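Side-chain contact in beta-glucanase (Clostridium thermocellum, PDB 3WVJ), which probably hydrolyses the beta-1,4 linkages of mixed beta-1,3-1,4-glucans such as lichenan, as a family 16 glycoside hydrolase with a beta-jellyroll fold: residues G164-V167 and Y168-T171. Sequence-based numbering, arbitrary orientation.
Sequences GKKV and YRGT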
loop_
_atom_site.group_PDB
_atom_site.type_symbol
_atom_site.label_atom_id
_atom_site.label_comp_id
_atom_site.label_asym_id
_atom_site.label_seq_id
_atom_site.Cartn_x
_atom_site.Cartn_y
_atom_site.Cartn_z
ATOM N N GLY A 164 4.397 -15.247 -5.096
ATOM C CA GLY A 164 5.744 -15.809 -5.140
ATOM C C GLY A 164 6.377 -15.948 -6.517
ATOM O O GLY A 164 7.463 -16.534 -6.607
ATOM N N LYS A 165 5.701 -15.417 -7.568
ATOM C CA LYS A 165 6.133 -15.511 -8.979
ATOM C C LYS A 165 6.321 -14.152 -9.641
ATOM O O LYS A 165 5.471 -13.280 -9.543
ATOM C CB LYS A 165 5.131 -16.341 -9.823
ATOM C CG LYS A 165 5.207 -17.845 -9.531
ATOM C CD LYS A 165 4.175 -18.653 -10.300
ATOM C CE LYS A 165 4.356 -20.125 -9.944
ATOM N NZ LYS A 165 3.751 -21.000 -11.003
ATOM N N LYS A 166 7.461 -13.941 -10.280
ATOM C CA LYS A 166 7.759 -12.627 -10.862
ATOM C C LYS A 166 6.982 -12.462 -12.155
ATOM O O LYS A 166 7.102 -13.277 -13.055
ATOM C CB LYS A 166 9.277 -12.488 -11.069
ATOM C CG LYS A 166 9.671 -11.387 -12.035
ATOM C CD LYS A 166 11.179 -11.368 -12.172
ATOM C CE LYS A 166 11.578 -10.542 -13.371
ATOM N NZ LYS A 166 13.032 -10.283 -13.207
ATOM N N VAL A 167 6.173 -11.411 -12.244
ATOM C CA VAL A 167 5.346 -11.215 -13.405
ATOM C C VAL A 167 5.692 -10.008 -14.254
ATOM O O VAL A 167 5.155 -9.879 -15.313
ATOM C CB VAL A 167 3.829 -11.213 -13.052
ATOM C CG1 VAL A 167 3.467 -12.524 -12.364
ATOM C CG2 VAL A 167 3.453 -10.059 -12.160
ATOM N N TYR A 168 6.580 -9.129 -13.785
ATOM C CA TYR A 168 6.857 -7.867 -14.446
ATOM C C TYR A 168 8.157 -7.253 -13.931
ATOM O O TYR A 168 8.510 -7.441 -12.748
ATOM C CB TYR A 168 5.689 -6.901 -14.200
ATOM C CG TYR A 168 5.850 -5.519 -14.808
ATOM C CD1 TYR A 168 5.802 -5.330 -16.191
ATOM C CD2 TYR A 168 6.014 -4.374 -13.983
ATOM C CE1 TYR A 168 5.935 -4.075 -16.770
ATOM C CE2 TYR A 168 6.150 -3.091 -14.559
ATOM C CZ TYR A 168 6.123 -2.952 -15.944
ATOM O OH TYR A 168 6.237 -1.693 -16.576
ATOM N N ARG A 169 8.864 -6.536 -14.817
ATOM C CA ARG A 169 10.028 -5.716 -14.406
ATOM C C ARG A 169 9.818 -4.257 -14.880
ATOM O O ARG A 169 9.512 -4.054 -16.011
ATOM C CB ARG A 169 11.324 -6.236 -15.051
ATOM C CG ARG A 169 12.549 -5.382 -14.679
ATOM C CD ARG A 169 13.850 -6.035 -15.105
ATOM N NE ARG A 169 14.295 -6.935 -14.053
ATOM C CZ ARG A 169 15.466 -7.561 -14.091
ATOM N NH1 ARG A 169 16.290 -7.380 -15.137
ATOM N NH2 ARG A 169 15.804 -8.355 -13.081
ATOM N N GLY A 170 10.010 -3.262 -14.008
ATOM C CA GLY A 170 10.103 -1.873 -14.464
ATOM C C GLY A 170 11.551 -1.440 -14.410
ATOM O O GLY A 170 12.345 -1.924 -13.573
ATOM N N THR A 171 11.918 -0.576 -15.331
ATOM C CA THR A 171 13.288 -0.131 -15.439
ATOM C C THR A 171 13.434 1.371 -15.575
ATOM O O THR A 171 14.556 1.842 -15.470
ATOM C CB THR A 171 14.036 -0.810 -16.638
ATOM O OG1 THR A 171 13.334 -0.569 -17.843
ATOM C CG2 THR A 171 13.989 -2.258 -16.510
#
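Lys166 and Arg169 bring their cationic ends together on one face of the strand, with Lys166 NZ 3.4 Å from Arg169 NH2 and 3.7 Å from Arg169 NE. Neither is a hydrogen bond, since both sides are donors; what gathers the two charges is Asp159, which forms salt bridges to Lys166 NZ through OD2 and to Arg169 NE through OD1, probably letting the like charges lie this close. Lys166 reaches across with a fully extended chain, its CG anti to the backbone N (chi1 162°), whereas Arg169 bends at chi3 (-87°) to swing its guanidinium back toward the lysine. This is the loose, solvent-exposed side. Val167 and Tyr168 point off the other face. They touch each other only loosely, Val167 CG2 lying 4.4 Å from Tyr168 CB; the tighter packing comes from Tyr134, stacked on the Tyr168 ring, and Phe122, which both side chains touch. Val167 has psi -9°, a local break from extended geometry that places these two consecutive side chains on the same face, as in a classic beta bulge. Strand 165-170 pairs antiparallel with strand 157-162 in a beta hairpin, Val167 and Tyr168 both bonding to the backbone of Phe160, beside strand 119-125.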